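Local structure of ectonucleotide pyrophosphatase/phosphodiesterase family member 5 (Mus musculus, 5VEO) at residues T34-Y39 against D196-L201; K101-A106 against A128-H133; K232-E237 against E308-L313. The protein probably hydrolyses phosphodiester or pyrophosphate bonds of nucleotides as a zinc-dependent ectoenzyme of the alkaline phosphatase superfamily, binding adenosine monophosphate in its inactivated form. The protein carries 1 engineered substitution. All coordinates share one frame; numbering follows the deposited sequence.

Contact 1: T34-Y39 against D196-L201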
loop_
_atom_site.group_PDB
_atom_site.type_symbol
_atom_site.label_atom_id
_atom_site.label_comp_id
_atom_site.label_asym_id
_atom_site.label_seq_id
_atom_site.Cartn_x
_atom_site.Cartn_y
_atom_site.Cartn_z
ATOM N N THR A 34 10.837 8.251 -18.612
ATOM C CA THR A 34 9.447 8.128 -18.176
ATOM C C THR A 34 8.690 9.352 -18.677
ATOM O O THR A 34 8.268 10.222 -17.899
ATOM C CB THR A 34 9.346 7.963 -16.656
ATOM O OG1 THR A 34 10.110 8.974 -16.002
ATOM C CG2 THR A 34 9.869 6.596 -16.207
ATOM N N PRO A 35 8.496 9.441 -19.992
ATOM C CA PRO A 35 7.872 10.642 -20.570
ATOM C C PRO A 35 6.462 10.891 -20.095
ATOM O O PRO A 35 6.076 12.058 -19.962
ATOM C CB PRO A 35 7.918 10.365 -22.081
ATOM C CG PRO A 35 8.102 8.874 -22.204
ATOM C CD PRO A 35 8.953 8.503 -21.024
ATOM N N HIS A 36 5.680 9.847 -19.805
ATOM C CA HIS A 36 4.306 10.102 -19.396
ATOM C C HIS A 36 4.230 10.539 -17.942
ATOM O O HIS A 36 3.457 11.445 -17.612
ATOM C CB HIS A 36 3.451 8.881 -19.683
ATOM C CG HIS A 36 3.364 8.591 -21.142
ATOM N ND1 HIS A 36 4.051 7.562 -21.745
ATOM C CD2 HIS A 36 2.748 9.269 -22.139
ATOM C CE1 HIS A 36 3.806 7.579 -23.046
ATOM N NE2 HIS A 36 3.021 8.605 -23.308
ATOM N N PHE A 37 5.054 9.955 -17.061
ATOM C CA PHE A 37 5.173 10.515 -15.721
ATOM C C PHE A 37 5.644 11.962 -15.783
ATOM O O PHE A 37 5.123 12.820 -15.069
ATOM C CB PHE A 37 6.125 9.691 -14.852
ATOM C CG PHE A 37 5.524 8.397 -14.329
ATOM C CD1 PHE A 37 4.849 8.372 -13.125
ATOM C CD2 PHE A 37 5.640 7.216 -15.042
ATOM C CE1 PHE A 37 4.285 7.185 -12.632
ATOM C CE2 PHE A 37 5.091 6.027 -14.548
ATOM C CZ PHE A 37 4.404 6.027 -13.345
ATOM N N HIS A 38 6.626 12.253 -16.641
ATOM C CA HIS A 38 7.155 13.610 -16.720
ATOM C C HIS A 38 6.136 14.582 -17.309
ATOM O O HIS A 38 6.120 15.761 -16.932
ATOM C CB HIS A 38 8.468 13.597 -17.508
ATOM C CG HIS A 38 9.649 13.223 -16.668
ATOM N ND1 HIS A 38 9.937 11.917 -16.341
ATOM C CD2 HIS A 38 10.589 13.981 -16.053
ATOM C CE1 HIS A 38 11.017 11.882 -15.577
ATOM N NE2 HIS A 38 11.425 13.123 -15.378
ATOM N N TYR A 39 5.242 14.098 -18.176
ATOM C CA TYR A 39 4.166 14.939 -18.689
ATOM C C TYR A 39 3.219 15.364 -17.569
ATOM O O TYR A 39 2.821 16.532 -17.486
ATOM C CB TYR A 39 3.419 14.184 -19.785
ATOM C CG TYR A 39 2.221 14.906 -20.334
ATOM C CD1 TYR A 39 2.367 15.956 -21.232
ATOM C CD2 TYR A 39 0.939 14.539 -19.960
ATOM C CE1 TYR A 39 1.254 16.613 -21.754
ATOM C CE2 TYR A 39 -0.172 15.185 -20.477
ATOM C CZ TYR A 39 -0.011 16.226 -21.362
ATOM O OH TYR A 39 -1.141 16.863 -21.852
ATOM N N ASP A 196 7.338 0.038 -19.218
ATOM C CA ASP A 196 5.997 -0.436 -19.530
ATOM C C ASP A 196 4.936 0.261 -18.690
ATOM O O ASP A 196 3.854 0.593 -19.198
ATOM C CB ASP A 196 5.894 -1.928 -19.329
ATOM C CG ASP A 196 4.534 -2.445 -19.775
ATOM O OD1 ASP A 196 4.259 -2.427 -20.992
ATOM O OD2 ASP A 196 3.724 -2.812 -18.921
ATOM N N VAL A 197 5.216 0.461 -17.398
ATOM C CA VAL A 197 4.274 1.176 -16.543
ATOM C C VAL A 197 4.098 2.608 -17.034
ATOM O O VAL A 197 2.979 3.122 -17.063
ATOM C CB VAL A 197 4.722 1.108 -15.076
ATOM C CG1 VAL A 197 3.893 2.049 -14.205
ATOM C CG2 VAL A 197 4.587 -0.332 -14.583
ATOM N N ASP A 198 5.189 3.260 -17.465
ATOM C CA ASP A 198 5.065 4.589 -18.052
ATOM C C ASP A 198 4.177 4.550 -19.290
ATOM O O ASP A 198 3.316 5.420 -19.474
ATOM C CB ASP A 198 6.444 5.148 -18.398
ATOM C CG ASP A 198 6.368 6.546 -18.972
ATOM O OD1 ASP A 198 6.267 7.509 -18.156
ATOM O OD2 ASP A 198 6.375 6.649 -20.230
ATOM N N HIS A 199 4.361 3.538 -20.136
ATOM C CA HIS A 199 3.513 3.376 -21.312
ATOM C C HIS A 199 2.047 3.206 -20.919
ATOM O O HIS A 199 1.162 3.805 -21.536
ATOM C CB HIS A 199 4.001 2.184 -22.134
ATOM C CG HIS A 199 3.394 2.102 -23.496
ATOM N ND1 HIS A 199 2.435 1.170 -23.834
ATOM C CD2 HIS A 199 3.604 2.847 -24.607
ATOM C CE1 HIS A 199 2.085 1.340 -25.097
ATOM N NE2 HIS A 199 2.780 2.350 -25.589
ATOM N N LYS A 200 1.774 2.411 -19.879
ATOM C CA LYS A 200 0.399 2.220 -19.414
ATOM C C LYS A 200 -0.189 3.512 -18.866
ATOM O O LYS A 200 -1.360 3.818 -19.105
ATOM C CB LYS A 200 0.355 1.123 -18.363
ATOM C CG LYS A 200 0.488 -0.249 -18.991
ATOM C CD LYS A 200 0.509 -1.328 -17.961
ATOM C CE LYS A 200 0.225 -2.675 -18.599
ATOM N NZ LYS A 200 1.154 -3.019 -19.699
ATOM N N LEU A 201 0.613 4.300 -18.152
ATOM C CA LEU A 201 0.141 5.605 -17.728
ATOM C C LEU A 201 -0.219 6.459 -18.939
ATOM O O LEU A 201 -1.243 7.156 -18.942
ATOM C CB LEU A 201 1.203 6.283 -16.860
ATOM C CG LEU A 201 0.874 7.687 -16.351
ATOM C CD1 LEU A 201 -0.438 7.713 -15.549
ATOM C CD2 LEU A 201 2.048 8.257 -15.570
#
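Asp-198 reaches from helix 196-201 to the first turn of helix 35-39, where its carboxylate meets backbone amides that have no carbonyl of a preceding turn to bind. CG stands anti to the backbone N (chi1 -178°), which carries the acid across the gap between the helices. Asp-198 OD1 takes the N-H of Phe-37 at 2.9 Å, nearly along the C-O axis and almost straight, while the N-H of His-36 adds weaker bonds to both oxygens. Asp-198 OD2 also accepts from ND1 of His-36 at 2.9 Å; the imidazole comes from above the carboxylate plane, the two planes 33° apart. A short acid suits this place because the N-terminus of a helix would probably stabilise its negative charge.

Beside this polar grip the contact is apolar. CG of Phe-37 lies anti to its own carbonyl carbon (chi1 -77°), and the ring runs past Asp-198, whose OD1 lies at its edge, and receives CD2 of Leu-201 over the centre of one face, 3.5 Å from the centroid. Val-197 CG1 touches the ring's edge at CZ, and Val-221 of strand 218-222 lies against both Phe-37 and Leu-201. The arrangement is a carboxylate of one helix accepting the first-turn N-H groups of another, two helices packed against the central sheet of an alkaline phosphatase-like α/β fold.

Contact 2: K101-A106 against A128-H133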
loop_
_atom_site.group_PDB
_atom_site.type_symbol
_atom_site.label_atom_id
_atom_site.label_comp_id
_atom_site.label_asym_id
_atom_site.label_seq_id
_atom_site.Cartn_x
_atom_site.Cartn_y
_atom_site.Cartn_z
ATOM N N LYS A 101 -14.897 -8.642 9.081
ATOM C CA LYS A 101 -14.457 -8.179 10.393
ATOM C C LYS A 101 -13.002 -7.721 10.396
ATOM O O LYS A 101 -12.612 -6.928 11.264
ATOM C CB LYS A 101 -14.675 -9.278 11.425
ATOM C CG LYS A 101 -16.156 -9.509 11.753
ATOM C CD LYS A 101 -16.402 -9.430 13.260
ATOM C CE LYS A 101 -17.871 -9.165 13.630
ATOM N NZ LYS A 101 -18.029 -7.841 14.322
ATOM N N PHE A 102 -12.184 -8.184 9.453
ATOM C CA PHE A 102 -10.815 -7.684 9.398
ATOM C C PHE A 102 -10.734 -6.236 8.948
ATOM O O PHE A 102 -9.707 -5.601 9.178
ATOM C CB PHE A 102 -9.959 -8.570 8.492
ATOM C CG PHE A 102 -9.401 -9.751 9.210
ATOM C CD1 PHE A 102 -8.302 -9.609 10.042
ATOM C CD2 PHE A 102 -10.000 -10.985 9.105
ATOM C CE1 PHE A 102 -7.790 -10.694 10.732
ATOM C CE2 PHE A 102 -9.507 -12.073 9.802
ATOM C CZ PHE A 102 -8.411 -11.929 10.621
ATOM N N TRP A 103 -11.783 -5.714 8.316
ATOM C CA TRP A 103 -11.813 -4.382 7.720
ATOM C C TRP A 103 -12.593 -3.359 8.536
ATOM O O TRP A 103 -12.458 -2.152 8.299
ATOM C CB TRP A 103 -12.441 -4.475 6.318
ATOM C CG TRP A 103 -11.667 -5.371 5.412
ATOM C CD1 TRP A 103 -11.768 -6.731 5.305
ATOM C CD2 TRP A 103 -10.644 -4.970 4.504
ATOM N NE1 TRP A 103 -10.866 -7.202 4.372
ATOM C CE2 TRP A 103 -10.156 -6.136 3.876
ATOM C CE3 TRP A 103 -10.082 -3.738 4.168
ATOM C CZ2 TRP A 103 -9.159 -6.093 2.914
ATOM C CZ3 TRP A 103 -9.086 -3.699 3.223
ATOM C CH2 TRP A 103 -8.631 -4.863 2.607
ATOM N N GLU A 104 -13.431 -3.802 9.461
ATOM C CA GLU A 104 -14.467 -2.943 10.004
ATOM C C GLU A 104 -14.021 -2.125 11.218
ATOM O O GLU A 104 -14.856 -1.454 11.838
ATOM C CB GLU A 104 -15.695 -3.801 10.309
ATOM C CG GLU A 104 -16.379 -4.181 9.003
ATOM C CD GLU A 104 -17.523 -5.149 9.142
ATOM O OE1 GLU A 104 -17.563 -5.944 10.114
ATOM O OE2 GLU A 104 -18.394 -5.106 8.256
ATOM N N GLU A 105 -12.727 -2.108 11.550
ATOM C CA GLU A 105 -12.261 -1.134 12.532
ATOM C C GLU A 105 -12.157 0.263 11.942
ATOM O O GLU A 105 -11.941 1.224 12.691
ATOM C CB GLU A 105 -10.925 -1.591 13.132
ATOM C CG GLU A 105 -11.092 -2.957 13.764
ATOM C CD GLU A 105 -9.855 -3.555 14.376
ATOM O OE1 GLU A 105 -9.993 -4.653 14.960
ATOM O OE2 GLU A 105 -8.770 -2.957 14.303
ATOM N N ALA A 106 -12.328 0.401 10.629
ATOM C CA ALA A 106 -12.331 1.691 9.961
ATOM C C ALA A 106 -13.401 1.667 8.883
ATOM O O ALA A 106 -14.061 0.645 8.656
ATOM C CB ALA A 106 -10.962 2.019 9.356
ATOM N N ALA A 128 -11.567 -3.369 -2.196
ATOM C CA ALA A 128 -12.754 -2.782 -2.805
ATOM C C ALA A 128 -13.808 -3.829 -3.163
ATOM O O ALA A 128 -14.981 -3.473 -3.344
ATOM C CB ALA A 128 -12.357 -1.977 -4.044
ATOM N N ASP A 129 -13.435 -5.103 -3.263
ATOM C CA ASP A 129 -14.398 -6.164 -3.524
ATOM C C ASP A 129 -14.766 -6.918 -2.250
ATOM O O ASP A 129 -15.271 -8.051 -2.315
ATOM C CB ASP A 129 -13.883 -7.108 -4.625
ATOM C CG ASP A 129 -12.575 -7.798 -4.280
ATOM O OD1 ASP A 129 -11.745 -7.206 -3.570
ATOM O OD2 ASP A 129 -12.363 -8.939 -4.763
ATOM N N VAL A 130 -14.547 -6.292 -1.098
ATOM C CA VAL A 130 -14.873 -6.848 0.211
ATOM C C VAL A 130 -16.082 -6.105 0.754
ATOM O O VAL A 130 -16.155 -4.880 0.654
ATOM C CB VAL A 130 -13.687 -6.707 1.184
ATOM C CG1 VAL A 130 -14.040 -7.225 2.590
ATOM C CG2 VAL A 130 -12.454 -7.433 0.668
ATOM N N LYS A 131 -17.009 -6.834 1.367
ATOM C CA LYS A 131 -18.149 -6.184 1.991
ATOM C C LYS A 131 -17.689 -5.576 3.312
ATOM O O LYS A 131 -17.164 -6.280 4.177
ATOM C CB LYS A 131 -19.296 -7.171 2.208
ATOM C CG LYS A 131 -20.508 -6.507 2.777
ATOM C CD LYS A 131 -21.628 -7.523 3.014
ATOM C CE LYS A 131 -22.523 -7.617 1.809
ATOM N NZ LYS A 131 -23.729 -8.497 2.032
ATOM N N ILE A 132 -17.846 -4.266 3.458
ATOM C CA ILE A 132 -17.378 -3.551 4.639
ATOM C C ILE A 132 -18.536 -2.713 5.156
ATOM O O ILE A 132 -19.082 -1.883 4.422
ATOM C CB ILE A 132 -16.151 -2.674 4.330
ATOM C CG1 ILE A 132 -15.011 -3.534 3.760
ATOM C CG2 ILE A 132 -15.683 -1.941 5.583
ATOM C CD1 ILE A 132 -13.833 -2.709 3.194
ATOM N N HIS A 133 -18.905 -2.918 6.415
ATOM C CA HIS A 133 -20.098 -2.289 6.982
ATOM C C HIS A 133 -21.300 -2.456 6.048
ATOM O O HIS A 133 -22.058 -1.519 5.791
ATOM C CB HIS A 133 -19.846 -0.810 7.286
ATOM C CG HIS A 133 -18.703 -0.568 8.221
ATOM N ND1 HIS A 133 -18.659 -1.092 9.495
ATOM C CD2 HIS A 133 -17.561 0.144 8.068
ATOM C CE1 HIS A 133 -17.535 -0.718 10.083
ATOM N NE2 HIS A 133 -16.855 0.037 9.243
#
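Two loops of the phosphodiesterase domain meet here: 101-106, which holds a type I beta turn from Trp-103 to Ala-106, and 128-133, whose Val-130 side chain lies about 7 Å from the bound AMP. His-133 NE2 donates to Ala-106 O at 2.9 Å, approaching from above the carbonyl plane, and one face of the His-133 ring carries CG of Glu-104, 4.0 Å from the centroid. Glu-104 runs antiparallel alongside the imidazole, carboxylate and ring planes only 13° apart, and offers OE2, on its anti side, to the backbone N-H of His-133 at 2.9 Å. An alanine here would remove the imidazole, and Ala-106 O would probably lose its donor while the methylenes of Glu-104 lost the flat surface they rest on.

Deeper in, Val-130 CG1 lies over the five-membered ring of Trp-103, 3.6 Å from CD1. Ile-132 turns CG1 anti to its carbonyl carbon (chi1 -58°), bringing that atom to Trp-103 CB at 3.7 Å. The indole NE1 bonds to Ile-97 O, and Tyr-63 meets the ring edge-to-face. Branched aliphatics thus suit the indole side, whereas the polar pair joins the loops by two bonds, each between a side chain and the other loop's backbone.

Contact 3: K232-E237 against E308-L313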
loop_
_atom_site.group_PDB
_atom_site.type_symbol
_atom_site.label_atom_id
_atom_site.label_comp_id
_atom_site.label_asym_id
_atom_site.label_seq_id
_atom_site.Cartn_x
_atom_site.Cartn_y
_atom_site.Cartn_z
ATOM N N LYS A 232 20.957 -13.767 -1.090
ATOM C CA LYS A 232 21.158 -15.002 -0.344
ATOM C C LYS A 232 22.306 -14.894 0.652
ATOM O O LYS A 232 22.389 -15.718 1.567
ATOM C CB LYS A 232 21.356 -16.160 -1.320
ATOM C CG LYS A 232 20.040 -16.494 -2.009
ATOM C CD LYS A 232 20.100 -17.666 -2.955
ATOM C CE LYS A 232 18.692 -18.190 -3.220
ATOM N NZ LYS A 232 18.651 -19.236 -4.281
ATOM N N GLN A 233 23.151 -13.871 0.532
ATOM C CA GLN A 233 24.174 -13.567 1.529
ATOM C C GLN A 233 23.645 -12.754 2.703
ATOM O O GLN A 233 24.408 -12.496 3.641
ATOM C CB GLN A 233 25.325 -12.794 0.880
ATOM C CG GLN A 233 25.958 -13.532 -0.270
ATOM C CD GLN A 233 26.586 -14.820 0.193
ATOM O OE1 GLN A 233 27.498 -14.815 1.022
ATOM N NE2 GLN A 233 26.076 -15.937 -0.308
ATOM N N ARG A 234 22.367 -12.364 2.681
ATOM C CA ARG A 234 21.750 -11.570 3.749
ATOM C C ARG A 234 20.467 -12.271 4.204
ATOM O O ARG A 234 19.349 -11.776 3.996
ATOM C CB ARG A 234 21.470 -10.153 3.279
ATOM C CG ARG A 234 22.736 -9.348 2.983
ATOM C CD ARG A 234 22.412 -7.886 2.774
ATOM N NE ARG A 234 21.551 -7.615 1.631
ATOM C CZ ARG A 234 21.992 -7.356 0.406
ATOM N NH1 ARG A 234 23.293 -7.389 0.137
ATOM N NH2 ARG A 234 21.125 -7.072 -0.559
ATOM N N VAL A 235 20.638 -13.426 4.841
ATOM C CA VAL A 235 19.526 -14.242 5.315
ATOM C C VAL A 235 19.669 -14.490 6.815
ATOM O O VAL A 235 20.751 -14.849 7.299
ATOM C CB VAL A 235 19.451 -15.577 4.552
ATOM C CG1 VAL A 235 18.476 -16.510 5.202
ATOM C CG2 VAL A 235 19.055 -15.331 3.103
ATOM N N ILE A 236 18.564 -14.326 7.535
ATOM C CA ILE A 236 18.434 -14.732 8.929
ATOM C C ILE A 236 17.545 -15.965 8.939
ATOM O O ILE A 236 16.391 -15.904 8.503
ATOM C CB ILE A 236 17.826 -13.617 9.792
ATOM C CG1 ILE A 236 18.643 -12.327 9.680
ATOM C CG2 ILE A 236 17.708 -14.066 11.238
ATOM C CD1 ILE A 236 17.806 -11.123 9.450
ATOM N N GLU A 237 18.072 -17.084 9.420
ATOM C CA GLU A 237 17.352 -18.353 9.379
ATOM C C GLU A 237 16.878 -18.685 10.793
ATOM O O GLU A 237 17.693 -18.967 11.677
ATOM C CB GLU A 237 18.229 -19.459 8.805
ATOM C CG GLU A 237 17.455 -20.711 8.500
ATOM C CD GLU A 237 18.339 -21.833 7.966
ATOM O OE1 GLU A 237 19.360 -21.527 7.296
ATOM O OE2 GLU A 237 18.009 -23.016 8.217
ATOM N N GLU A 308 17.050 -3.350 6.485
ATOM C CA GLU A 308 16.918 -3.182 5.044
ATOM C C GLU A 308 17.785 -4.173 4.266
ATOM O O GLU A 308 18.999 -4.262 4.475
ATOM C CB GLU A 308 17.295 -1.754 4.670
ATOM C CG GLU A 308 16.956 -1.439 3.261
ATOM C CD GLU A 308 17.220 -0.000 2.894
ATOM O OE1 GLU A 308 18.257 0.560 3.300
ATOM O OE2 GLU A 308 16.387 0.550 2.168
ATOM N N GLY A 309 17.156 -4.897 3.341
ATOM C CA GLY A 309 17.858 -5.805 2.452
ATOM C C GLY A 309 18.163 -7.170 3.030
ATOM O O GLY A 309 18.794 -7.987 2.343
ATOM N N TRP A 310 17.721 -7.442 4.255
ATOM C CA TRP A 310 17.849 -8.740 4.898
ATOM C C TRP A 310 16.541 -9.517 4.794
ATOM O O TRP A 310 15.440 -8.942 4.821
ATOM C CB TRP A 310 18.264 -8.572 6.370
ATOM C CG TRP A 310 19.718 -8.220 6.470
ATOM C CD1 TRP A 310 20.280 -7.000 6.272
ATOM C CD2 TRP A 310 20.798 -9.128 6.690
ATOM N NE1 TRP A 310 21.645 -7.082 6.377
ATOM C CE2 TRP A 310 21.987 -8.380 6.650
ATOM C CE3 TRP A 310 20.868 -10.498 6.943
ATOM C CZ2 TRP A 310 23.237 -8.960 6.821
ATOM C CZ3 TRP A 310 22.108 -11.067 7.151
ATOM C CH2 TRP A 310 23.272 -10.301 7.092
ATOM N N TYR A 311 16.673 -10.836 4.676
ATOM C CA TYR A 311 15.539 -11.737 4.501
ATOM C C TYR A 311 15.430 -12.659 5.702
ATOM O O TYR A 311 16.437 -13.174 6.182
ATOM C CB TYR A 311 15.670 -12.600 3.233
ATOM C CG TYR A 311 14.424 -12.623 2.392
ATOM C CD1 TYR A 311 14.342 -11.848 1.234
ATOM C CD2 TYR A 311 13.330 -13.419 2.733
ATOM C CE1 TYR A 311 13.208 -11.836 0.461
ATOM C CE2 TYR A 311 12.177 -13.407 1.960
ATOM C CZ TYR A 311 12.132 -12.628 0.813
ATOM O OH TYR A 311 11.013 -12.603 0.007
ATOM N N ILE A 312 14.211 -12.860 6.189
ATOM C CA ILE A 312 13.950 -13.833 7.243
ATOM C C ILE A 312 13.384 -15.092 6.614
ATOM O O ILE A 312 12.335 -15.051 5.958
ATOM C CB ILE A 312 12.979 -13.289 8.297
ATOM C CG1 ILE A 312 13.458 -11.937 8.809
ATOM C CG2 ILE A 312 12.816 -14.317 9.429
ATOM C CD1 ILE A 312 12.446 -11.260 9.699
ATOM N N LEU A 313 14.071 -16.206 6.833
ATOM C CA LEU A 313 13.631 -17.519 6.382
ATOM C C LEU A 313 13.382 -18.367 7.613
ATOM O O LEU A 313 14.199 -18.380 8.537
ATOM C CB LEU A 313 14.664 -18.203 5.492
ATOM C CG LEU A 313 14.582 -17.877 3.993
ATOM C CD1 LEU A 313 14.875 -16.465 3.662
ATOM C CD2 LEU A 313 15.531 -18.782 3.222
HETATM O O HOH W 1 18.232 -10.551 1.694
#
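Arg-234 and Trp-310 meet at the start of a two-stranded parallel sheet. CB of Arg-234 stands over the centre of the six-membered ring of Trp-310, 3.7 Å from its centroid, and the side chains cross at about a right angle. It is the aliphatic stem that covers the indole, for the guanidinium is turned 67° from the ring plane. A bend at chi3 (-63°) swings Arg-234 NE round to Gly-309 O, 2.9 Å away in the guanidinium plane, although the donor lies above the plane of that carbonyl. A water lies within hydrogen-bonding distance of Arg-234 O and Gly-309 O. Gly-309 has a positive phi (82°), and a beta carbon there would come against Arg-234 NE, two reasons why glycine suits the site.

From here the backbones pair in parallel register. Tyr-311 N donates to Arg-234 O, then Ile-236 N to Tyr-311 O at 2.8 Å, then Leu-313 N to Ile-236 O at 2.9 Å; the last two bonds are nearly straight. Val-235 CG1 touches Leu-313 CD1 at 3.9 Å on one face, while Ile-236 CG1 lies 4.0 Å from Trp-310 CE3 on the other.

Further out, Arg-234 NH2 bonds to Gln-229 O, and Glu-237 forms a salt bridge with Lys-316. On the apolar side, His-276 meets the indole and Leu-279 of strand 279-283 supports Ile-236 and Ile-312. Arginine therefore serves two chemistries at once: its methylenes shield an aromatic face, and its guanidinium donates to the carbonyls of Gly-309 and Gln-229, where the positive charge would probably strengthen both bonds.

The three contacts lie far apart, their centres 33 to 34 Å from one another and their nearest atoms about 19 to 20 Å, with no touch between them. Contact 2 is nested along the chain within the loop closed by contact 1, and contact 3 opens after contact 1 has closed. Contact 1 joins helices 35-42 and 190-210 beside the eight-stranded mixed sheet; contact 2 lies on the opposite side of the chain's centre, joining loops that follow strands 88-91 and 120-123. Contact 3 forms its own small parallel sheet, apart from the eight-stranded one. Three separate parts of the chain are thus held by different means: helix packing, loop pairing and strand pairing.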